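Local coordinates for protein phosphoserine phosphatase (Homo sapiens, PDB 6HYY) that hydrolyses O-phosphoserine to serine and inorganic phosphate, as a magnesium-dependent phosphatase of the haloacid dehalogenase family, at residues A[10-15]-A[100-105]; A[14-19]-A[173-178]; A[86-91]-A[117-122]; A[169-174]-A[186-191]. One frame throughout, in Å; residues are numbered along the deposited sequence.

Contact 1. Residues A[10-15]-A[100-105]; sequences ADAVCF and QVFLIS. With SER (serine), chain E.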
# COMPACT_ATOMS: atom_id res chain seq x y z
N ALA A 10 -0.18 -13.22 14.50
CA ALA A 10 0.49 -13.05 13.21
C ALA A 10 2.00 -13.00 13.38
O ALA A 10 2.50 -12.37 14.31
CB ALA A 10 0.02 -11.77 12.53
N ASP A 11 2.73 -13.64 12.47
CA ASP A 11 4.17 -13.38 12.44
C ASP A 11 4.58 -12.46 11.30
O ASP A 11 5.74 -12.04 11.26
CB ASP A 11 5.00 -14.67 12.44
CG ASP A 11 4.71 -15.57 11.28
OD1 ASP A 11 3.73 -15.37 10.54
OD2 ASP A 11 5.51 -16.54 11.10
N ALA A 12 3.66 -12.10 10.40
CA ALA A 12 3.94 -11.09 9.40
C ALA A 12 2.65 -10.31 9.14
O ALA A 12 1.56 -10.88 9.12
CB ALA A 12 4.49 -11.69 8.10
N VAL A 13 2.78 -8.99 8.96
CA VAL A 13 1.64 -8.15 8.62
C VAL A 13 2.02 -7.34 7.40
O VAL A 13 3.07 -6.69 7.37
CB VAL A 13 1.27 -7.21 9.78
CG1 VAL A 13 0.20 -6.20 9.31
CG2 VAL A 13 0.78 -7.99 10.98
N CYS A 14 1.19 -7.40 6.37
CA CYS A 14 1.39 -6.64 5.15
C CYS A 14 0.36 -5.52 5.11
O CYS A 14 -0.83 -5.78 5.27
CB CYS A 14 1.24 -7.49 3.89
SG CYS A 14 2.37 -8.89 3.83
N PHE A 15 0.83 -4.30 4.92
CA PHE A 15 -0.04 -3.14 4.83
C PHE A 15 -0.10 -2.65 3.39
O PHE A 15 0.94 -2.46 2.75
CB PHE A 15 0.47 -1.98 5.67
CG PHE A 15 0.34 -2.16 7.15
CD1 PHE A 15 -0.81 -1.77 7.82
CD2 PHE A 15 1.40 -2.69 7.88
CE1 PHE A 15 -0.92 -1.91 9.19
CE2 PHE A 15 1.30 -2.82 9.27
CZ PHE A 15 0.13 -2.46 9.93
N GLN A 100 7.18 -9.37 11.35
CA GLN A 100 7.76 -8.83 10.13
C GLN A 100 6.71 -7.97 9.41
O GLN A 100 5.61 -8.45 9.15
CB GLN A 100 8.25 -9.96 9.23
CG GLN A 100 9.33 -10.81 9.95
CD GLN A 100 10.52 -9.98 10.39
OE1 GLN A 100 11.31 -9.54 9.56
NE2 GLN A 100 10.65 -9.74 11.70
N VAL A 101 7.04 -6.71 9.15
CA VAL A 101 6.07 -5.77 8.58
C VAL A 101 6.48 -5.41 7.16
O VAL A 101 7.64 -5.08 6.90
CB VAL A 101 5.96 -4.52 9.47
CG1 VAL A 101 4.97 -3.51 8.85
CG2 VAL A 101 5.52 -4.91 10.89
N PHE A 102 5.51 -5.46 6.24
CA PHE A 102 5.76 -5.22 4.82
C PHE A 102 4.81 -4.16 4.33
O PHE A 102 3.72 -4.00 4.87
CB PHE A 102 5.57 -6.50 3.96
CG PHE A 102 6.49 -7.62 4.35
CD1 PHE A 102 6.15 -8.49 5.37
CD2 PHE A 102 7.69 -7.80 3.69
CE1 PHE A 102 7.02 -9.52 5.74
CE2 PHE A 102 8.59 -8.81 4.07
CZ PHE A 102 8.23 -9.68 5.09
N LEU A 103 5.24 -3.43 3.30
CA LEU A 103 4.39 -2.49 2.59
C LEU A 103 4.19 -2.99 1.17
O LEU A 103 5.17 -3.35 0.49
CB LEU A 103 5.01 -1.09 2.58
CG LEU A 103 5.29 -0.41 3.92
CD1 LEU A 103 5.76 1.03 3.66
CD2 LEU A 103 4.05 -0.42 4.80
N ILE A 104 2.94 -3.02 0.71
CA ILE A 104 2.63 -3.47 -0.64
C ILE A 104 1.82 -2.38 -1.32
O ILE A 104 0.84 -1.88 -0.75
CB ILE A 104 1.85 -4.81 -0.66
CG1 ILE A 104 2.58 -5.86 0.17
CG2 ILE A 104 1.68 -5.28 -2.11
CD1 ILE A 104 1.81 -7.17 0.29
N SER A 105 2.22 -2.01 -2.53
CA SER A 105 1.55 -0.89 -3.18
C SER A 105 1.58 -1.03 -4.69
O SER A 105 2.57 -1.49 -5.26
CB SER A 105 2.19 0.43 -2.77
OG SER A 105 1.42 1.50 -3.29
N SER E . -2.12 2.15 -5.18
CA SER E . -1.75 1.06 -4.29
C SER E . -2.50 -0.21 -4.67
O SER E . -3.11 -0.82 -3.80
CB SER E . -2.05 1.39 -2.85
OG SER E . -1.17 0.79 -1.93
OXT SER E . -2.56 -0.63 -5.83

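Contact 2. Residues A[14-19]-A[173-178]; sequences CFDVDS and IGDGAT. With MG (magnesium ion), chain D; SER (serine), chain E; PO4 (phosphate ion), chain C.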
# COMPACT_ATOMS: atom_id res chain seq x y z
N CYS A 14 1.19 -7.40 6.37
CA CYS A 14 1.39 -6.64 5.15
C CYS A 14 0.36 -5.52 5.11
O CYS A 14 -0.83 -5.78 5.27
CB CYS A 14 1.24 -7.49 3.89
SG CYS A 14 2.37 -8.89 3.83
N PHE A 15 0.83 -4.30 4.92
CA PHE A 15 -0.04 -3.14 4.83
C PHE A 15 -0.10 -2.65 3.39
O PHE A 15 0.94 -2.46 2.75
CB PHE A 15 0.47 -1.98 5.67
CG PHE A 15 0.34 -2.16 7.15
CD1 PHE A 15 -0.81 -1.77 7.82
CD2 PHE A 15 1.40 -2.69 7.88
CE1 PHE A 15 -0.92 -1.91 9.19
CE2 PHE A 15 1.30 -2.82 9.27
CZ PHE A 15 0.13 -2.46 9.93
N ASP A 16 -1.32 -2.44 2.90
CA ASP A 16 -1.55 -1.56 1.76
C ASP A 16 -1.06 -0.15 2.10
O ASP A 16 -1.17 0.30 3.24
CB ASP A 16 -3.06 -1.57 1.48
CG ASP A 16 -3.49 -0.52 0.46
OD1 ASP A 16 -2.93 -0.50 -0.64
OD2 ASP A 16 -4.41 0.24 0.78
N VAL A 17 -0.52 0.55 1.10
CA VAL A 17 -0.05 1.92 1.35
C VAL A 17 -1.14 2.97 1.11
O VAL A 17 -1.56 3.66 2.06
CB VAL A 17 1.21 2.21 0.52
CG1 VAL A 17 1.65 3.66 0.73
CG2 VAL A 17 2.33 1.24 0.90
N ASP A 18 -1.61 3.12 -0.14
CA ASP A 18 -2.51 4.24 -0.45
C ASP A 18 -3.83 4.12 0.31
O ASP A 18 -4.53 3.11 0.21
CB ASP A 18 -2.84 4.35 -1.95
CG ASP A 18 -1.63 4.68 -2.84
OD1 ASP A 18 -0.62 5.23 -2.36
OD2 ASP A 18 -1.71 4.40 -4.06
N SER A 19 -4.18 5.18 1.02
CA SER A 19 -5.38 5.32 1.85
C SER A 19 -5.38 4.40 3.06
O SER A 19 -6.36 4.37 3.80
CB SER A 19 -6.66 5.13 1.04
OG SER A 19 -6.69 6.07 -0.01
N ILE A 173 -3.67 -6.00 5.63
CA ILE A 173 -4.44 -4.87 6.15
C ILE A 173 -4.56 -3.83 5.06
O ILE A 173 -3.54 -3.36 4.54
CB ILE A 173 -3.80 -4.26 7.40
CG1 ILE A 173 -3.70 -5.33 8.50
CG2 ILE A 173 -4.61 -3.02 7.86
CD1 ILE A 173 -3.21 -4.83 9.86
N GLY A 174 -5.79 -3.45 4.72
CA GLY A 174 -5.96 -2.45 3.67
C GLY A 174 -7.41 -2.01 3.57
O GLY A 174 -8.31 -2.56 4.21
N ASP A 175 -7.60 -0.97 2.76
CA ASP A 175 -8.90 -0.32 2.66
C ASP A 175 -9.77 -0.82 1.53
O ASP A 175 -10.99 -0.59 1.56
CB ASP A 175 -8.72 1.19 2.49
CG ASP A 175 -8.09 1.56 1.16
OD1 ASP A 175 -6.97 1.09 0.90
OD2 ASP A 175 -8.71 2.31 0.37
N GLY A 176 -9.21 -1.51 0.53
CA GLY A 176 -9.88 -1.72 -0.73
C GLY A 176 -10.17 -3.18 -1.03
O GLY A 176 -9.68 -4.10 -0.37
N ALA A 177 -10.97 -3.39 -2.08
CA ALA A 177 -11.32 -4.75 -2.46
C ALA A 177 -10.09 -5.55 -2.90
O ALA A 177 -10.03 -6.76 -2.64
CB ALA A 177 -12.38 -4.72 -3.57
N THR A 178 -9.11 -4.91 -3.54
CA THR A 178 -7.90 -5.64 -3.92
C THR A 178 -7.13 -6.14 -2.71
O THR A 178 -6.46 -7.17 -2.79
CB THR A 178 -6.99 -4.79 -4.81
OG1 THR A 178 -6.47 -3.68 -4.08
CG2 THR A 178 -7.76 -4.31 -6.04
MG MG D . -5.48 1.29 -0.81
N SER E . -2.12 2.15 -5.18
CA SER E . -1.75 1.06 -4.29
C SER E . -2.50 -0.21 -4.67
O SER E . -3.11 -0.82 -3.80
CB SER E . -2.05 1.39 -2.85
OG SER E . -1.17 0.79 -1.93
OXT SER E . -2.56 -0.63 -5.83
P PO4 C . -8.67 -0.88 -4.61
O1 PO4 C . -7.51 0.04 -4.33
O2 PO4 C . -8.61 -2.08 -3.70
O3 PO4 C . -9.97 -0.14 -4.39
O4 PO4 C . -8.64 -1.33 -6.05
O HOH W 1 -6.98 2.73 -1.67
O HOH W 2 -4.86 1.41 -2.75
O HOH W 3 -6.30 -0.54 -1.78

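Contact 3. Residues A[86-91]-A[117-122]; sequences GIRELV and SKLNIP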
# COMPACT_ATOMS: atom_id res chain seq x y z
N GLY A 86 -1.79 6.96 13.99
CA GLY A 86 -1.67 5.68 14.63
C GLY A 86 -0.74 4.69 13.95
O GLY A 86 -0.32 3.73 14.60
N ILE A 87 -0.40 4.90 12.67
CA ILE A 87 0.39 3.85 12.00
C ILE A 87 1.83 3.80 12.53
O ILE A 87 2.39 2.70 12.65
CB ILE A 87 0.33 4.00 10.46
CG1 ILE A 87 0.96 2.77 9.78
CG2 ILE A 87 1.09 5.17 9.97
CD1 ILE A 87 0.28 1.42 10.11
N ARG A 88 2.43 4.93 12.90
CA ARG A 88 3.79 4.86 13.46
C ARG A 88 3.82 4.03 14.74
O ARG A 88 4.69 3.16 14.92
CB ARG A 88 4.32 6.26 13.78
CG ARG A 88 4.66 7.13 12.60
CD ARG A 88 5.11 8.52 13.13
NE ARG A 88 5.23 9.52 12.07
CZ ARG A 88 4.20 10.21 11.56
NH1 ARG A 88 2.95 10.06 12.00
NH2 ARG A 88 4.44 11.08 10.58
N GLU A 89 2.87 4.27 15.65
CA GLU A 89 2.81 3.53 16.90
C GLU A 89 2.53 2.06 16.65
O GLU A 89 3.14 1.19 17.29
CB GLU A 89 1.76 4.14 17.83
CG GLU A 89 1.82 3.55 19.22
CD GLU A 89 0.83 4.17 20.18
OE1 GLU A 89 0.12 5.13 19.79
OE2 GLU A 89 0.76 3.70 21.33
N LEU A 90 1.62 1.76 15.73
CA LEU A 90 1.27 0.37 15.43
C LEU A 90 2.46 -0.39 14.86
O LEU A 90 2.76 -1.51 15.31
CB LEU A 90 0.08 0.31 14.47
CG LEU A 90 -0.36 -1.11 14.07
CD1 LEU A 90 -0.78 -1.91 15.30
CD2 LEU A 90 -1.49 -1.03 13.08
N VAL A 91 3.14 0.18 13.86
CA VAL A 91 4.31 -0.52 13.31
C VAL A 91 5.37 -0.69 14.39
O VAL A 91 6.02 -1.73 14.48
CB VAL A 91 4.87 0.21 12.08
CG1 VAL A 91 6.20 -0.43 11.66
CG2 VAL A 91 3.89 0.14 10.91
N SER A 117 10.92 4.29 5.14
CA SER A 117 11.90 5.09 5.86
C SER A 117 11.28 6.34 6.46
O SER A 117 11.80 7.44 6.33
CB SER A 117 13.04 5.45 4.93
OG SER A 117 14.03 6.14 5.65
N LYS A 118 10.09 6.18 7.01
CA LYS A 118 9.64 6.90 8.18
C LYS A 118 9.20 5.93 9.26
O LYS A 118 9.16 6.31 10.43
CB LYS A 118 8.49 7.88 7.84
CG LYS A 118 9.00 9.25 7.37
CD LYS A 118 7.97 10.09 6.62
CE LYS A 118 6.90 10.63 7.55
NZ LYS A 118 5.96 11.57 6.85
N LEU A 119 8.94 4.67 8.89
CA LEU A 119 8.38 3.64 9.78
C LEU A 119 9.40 2.58 10.17
O LEU A 119 9.02 1.53 10.71
CB LEU A 119 7.19 2.95 9.10
CG LEU A 119 6.02 3.88 8.76
CD1 LEU A 119 5.11 3.22 7.71
CD2 LEU A 119 5.23 4.22 10.00
N ASN A 120 10.68 2.80 9.86
CA ASN A 120 11.75 1.84 10.14
C ASN A 120 11.51 0.49 9.48
O ASN A 120 11.94 -0.55 10.00
CB ASN A 120 11.95 1.66 11.63
CG ASN A 120 12.18 2.95 12.30
OD1 ASN A 120 11.28 3.51 12.91
ND2 ASN A 120 13.39 3.48 12.14
N ILE A 121 10.84 0.50 8.34
CA ILE A 121 10.62 -0.69 7.54
C ILE A 121 11.71 -0.75 6.49
O ILE A 121 11.83 0.19 5.68
CB ILE A 121 9.23 -0.67 6.89
CG1 ILE A 121 8.14 -0.70 7.98
CG2 ILE A 121 9.06 -1.85 5.90
CD1 ILE A 121 6.72 -0.43 7.43
N PRO A 122 12.52 -1.81 6.45
CA PRO A 122 13.61 -1.87 5.48
C PRO A 122 13.10 -1.92 4.05
O PRO A 122 12.01 -2.45 3.77
CB PRO A 122 14.35 -3.16 5.85
CG PRO A 122 13.38 -3.96 6.62
CD PRO A 122 12.49 -2.98 7.34

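Contact 4. Residues A[169-174]-A[186-191]; sequences KIIMIG and ADAFIG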
# COMPACT_ATOMS: atom_id res chain seq x y z
N LYS A 169 1.60 -17.17 9.78
CA LYS A 169 0.32 -16.47 9.79
C LYS A 169 0.57 -15.05 9.29
O LYS A 169 1.09 -14.22 10.04
CB LYS A 169 -0.28 -16.47 11.18
CG LYS A 169 -1.65 -15.80 11.24
CD LYS A 169 -2.52 -16.41 12.32
CE LYS A 169 -4.00 -16.24 12.01
NZ LYS A 169 -4.84 -16.76 13.13
N ILE A 170 0.20 -14.79 8.04
CA ILE A 170 0.34 -13.48 7.42
C ILE A 170 -1.03 -12.80 7.38
O ILE A 170 -2.00 -13.36 6.86
CB ILE A 170 0.91 -13.58 5.99
CG1 ILE A 170 2.23 -14.31 5.98
CG2 ILE A 170 1.11 -12.20 5.38
CD1 ILE A 170 2.73 -14.55 4.56
N ILE A 171 -1.11 -11.57 7.88
CA ILE A 171 -2.34 -10.79 7.85
C ILE A 171 -2.15 -9.67 6.84
O ILE A 171 -1.11 -9.00 6.83
CB ILE A 171 -2.67 -10.21 9.24
CG1 ILE A 171 -2.88 -11.36 10.25
CG2 ILE A 171 -3.91 -9.30 9.16
CD1 ILE A 171 -3.34 -10.90 11.61
N MET A 172 -3.15 -9.48 5.98
CA MET A 172 -3.20 -8.34 5.06
C MET A 172 -4.12 -7.26 5.65
O MET A 172 -5.20 -7.59 6.13
CB MET A 172 -3.74 -8.77 3.70
CG MET A 172 -3.91 -7.62 2.72
SD MET A 172 -2.34 -7.19 1.95
CE MET A 172 -2.56 -5.45 1.55
N ILE A 173 -3.67 -6.00 5.63
CA ILE A 173 -4.44 -4.87 6.15
C ILE A 173 -4.56 -3.83 5.06
O ILE A 173 -3.54 -3.36 4.54
CB ILE A 173 -3.80 -4.26 7.40
CG1 ILE A 173 -3.70 -5.33 8.50
CG2 ILE A 173 -4.61 -3.02 7.86
CD1 ILE A 173 -3.21 -4.83 9.86
N GLY A 174 -5.79 -3.45 4.72
CA GLY A 174 -5.96 -2.45 3.67
C GLY A 174 -7.41 -2.01 3.57
O GLY A 174 -8.31 -2.56 4.21
N ALA A 186 -3.10 -14.61 1.84
CA ALA A 186 -2.92 -14.22 3.22
C ALA A 186 -3.83 -15.07 4.11
O ALA A 186 -4.84 -15.61 3.65
CB ALA A 186 -3.21 -12.73 3.43
N ASP A 187 -3.45 -15.21 5.38
CA ASP A 187 -4.21 -16.05 6.29
C ASP A 187 -5.39 -15.32 6.92
O ASP A 187 -6.36 -15.96 7.35
CB ASP A 187 -3.28 -16.62 7.35
CG ASP A 187 -2.18 -17.44 6.74
OD1 ASP A 187 -2.50 -18.47 6.09
OD2 ASP A 187 -1.00 -17.05 6.84
N ALA A 188 -5.36 -13.98 6.95
CA ALA A 188 -6.48 -13.20 7.43
C ALA A 188 -6.39 -11.83 6.79
O ALA A 188 -5.35 -11.43 6.27
CB ALA A 188 -6.47 -13.07 8.96
N PHE A 189 -7.52 -11.13 6.81
CA PHE A 189 -7.61 -9.77 6.29
C PHE A 189 -8.29 -8.88 7.31
O PHE A 189 -9.32 -9.26 7.90
CB PHE A 189 -8.38 -9.76 4.95
CG PHE A 189 -8.76 -8.37 4.50
CD1 PHE A 189 -7.80 -7.48 4.01
CD2 PHE A 189 -10.08 -7.95 4.57
CE1 PHE A 189 -8.16 -6.19 3.61
CE2 PHE A 189 -10.45 -6.67 4.17
CZ PHE A 189 -9.49 -5.81 3.67
N ILE A 190 -7.73 -7.69 7.53
CA ILE A 190 -8.38 -6.66 8.32
C ILE A 190 -8.61 -5.45 7.41
O ILE A 190 -7.65 -4.85 6.92
CB ILE A 190 -7.56 -6.26 9.55
CG1 ILE A 190 -7.26 -7.50 10.40
CG2 ILE A 190 -8.34 -5.22 10.34
CD1 ILE A 190 -6.30 -7.23 11.56
N GLY A 191 -9.88 -5.08 7.21
CA GLY A 191 -10.18 -3.88 6.45
C GLY A 191 -9.98 -2.63 7.27
O GLY A 191 -10.12 -2.63 8.50

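Contact 1. Residues A[10-15]-A[100-105]
V13 and V101, like C14 and F102, sit opposite each other on two parallel strands, 12-15 and 100-105. The strand axes come within 4.6 Å and their directions differ by 25°. Five backbone hydrogen bonds join them. Q100 N binds D11 O, V13 N binds Q100 O, F102 N binds V13 O, F15 N binds F102 O at 2.9 Å, and I104 N binds F15 O. The F15 bond is the straightest, with 174° at the hydrogen.

The side chains divide between the two faces of the sheet. A12, C14 and F102 share one face. C14 SG stands beside its own backbone N (chi1 -58°), and this leads it to F102 CB at 4.0 Å. The sulfur lies 5.1 Å from the F102 ring centroid, oblique to the ring. The methyl of A12 meets the edge of the same ring, CB to CE1 4.1 Å. I104 reaches across with its CD1, which ends 3.7 Å from C14 CB. L161 of helix 153-165 covers both C14 and F102.

V13, F15, V101 and L103 share the other face. V101 CG1 meets the F15 ring at its edge, 3.8 Å from CE2. L103 CD2 rests on F15 CB.

The strand 100-105 ends in the serine pocket, where S105 OG lies 3.0 Å from OG of the bound serine. Between the strands, the side-chain contacts are apolar on both faces, and the polar groups that join them are backbone N-H and C=O. This fits the buried centre of a Rossmann-like sheet.

Contact 2. Residues A[14-19]-A[173-178]
D16 and D175 meet at a magnesium ion. D16 OD2 binds the metal at 2.2 Å and D175 OD1 binds it at 2.3 Å. The backbone carbonyl D18 O and three waters complete six ligands. D16 OD2 and D175 OD1 are 2.7 Å apart, a closeness the shared cation allows. The two carboxylate planes are 17° apart. The D175 carboxylate branches between its backbone N and carbonyl carbon (chi1 67°), which turns OD1 to the metal. Its OD2 accepts a bond from a metal-bound water and forms a salt bridge with R198.

Hydrogen bonds hold the bound serine. It donates from OG to D16 OD1 at 2.5 Å, and D18 N donates back to that OG at 3.0 Å. The serine amino N binds D18 OD2. A phosphate ion is held by T178 N and T178 OG1 through its O2.

Two backbone bonds join the strands, I173 N to C14 O and D16 N to I173 O, both 2.9 Å.

The apolar part is F15, which runs alongside I173, F15 CE1 to I173 CD1 3.8 Å. A serine in place of F15 would probably leave I173 CD1 without its aromatic neighbour and open a gap beside it.

D16 and D18 fit the DxD motif of haloacid dehalogenase-like phosphatases. The site lies at the C-terminal ends of the parallel strands 12-16 and 170-174, with helices 17-21 and 177-180 following. Helix 87-96 packs on F15 through I87, L90 and L94.

Contact 3. Residues A[86-91]-A[117-122]
K118 meets R88 at the outer edge of this contact. The lysine chain bends at chi3 (72°), and its CE comes to 3.9 Å from R88 NH2. The two side chains cross obliquely. Their charged ends are also close, R88 NH2 to K118 NZ 4.1 Å, two like charges near each other and probably mildly unfavourable. L83 touches both side chains.

L119 follows and makes the main apolar contact. Its CG stands beside the backbone N (chi1 -61°), and CD2 extends to the helix. That methyl lies 3.8 Å from R88 CA and 3.9 Å from R88 CG. The leucine side chain runs across the arginine's at about a right angle. Its CD2 also comes to 4.2 Å from I87 CG2. The backbone of L119 takes part too, with its O 3.6 Å from V91 CG1.

I121 meets the helix one turn further on. Its CG1 lies 4.2 Å from V91 CG1. I121 also packs on V101 and L103 of the sheet.

No hydrogen bond joins the two segments. The contact packs the loop between helix 109-116 and strand 126-133 against helix 87-96, a helix lying against the central sheet of a Rossmann-like alpha/beta fold.

Contact 4. Residues A[169-174]-A[186-191]
M172 and F189 pair across parallel strands 170-174 and 188-191, whose axes approach to 4.7 Å at 21°; M172 N to A188 O, I190 N to M172 O and G174 N to I190 O are hydrogen bonds. Before the strand, D187 grips the backbone of I170 twice. D187 OD2 accepts I170 N at 2.8 Å with its anti lone pair, and D187 N donates to I170 O at 2.8 Å.

I190 CD1 lies 4.0 Å from I171 CG2. I173 CG1 lies 4.1 Å from I190 CB, the two side chains pointing the same way. L6 of helix 2-8 covers I171 and A188 on this face.

Strand 170-174, helix 177-180 and strand 188-192 form a beta-alpha-beta unit.

M172 and F189 occupy the other face. With CG opposite the backbone N (chi1 168°), the F189 ring leans toward M172 and G174. Its CD1 comes to 4.1 Å from M172 CG. Its CZ reaches 3.5 Å from G174 O, and G191 N lies over one face of the ring, near the rim. An alanine at F189 is likely to leave M172 CG without this neighbour and open a gap beside G174. M172 CB also meets A186 CB at 4.0 Å.

Contacts 1, 2 and 4 follow one mixed sheet in the order 100-105, 12-16, 170-174 and 188-192. Contacts 1 and 2 share strand 12-16, and contacts 2 and 4 share strand 170-174. Their centres are 9 to 11 Å apart. Contact 3 lies beside this sheet, about 11 Å from contact 1 between centres, where I87 and L90 touch F15. It is about 17 Å from contact 4 between centres, without touching it. Along the chain, contact 3 is nested inside the loop that contact 2 closes, and its segments alternate with those of contact 1. Contact 2 and the end of contact 1 reach the magnesium and serine site; contacts 3 and 4 join the fold around it.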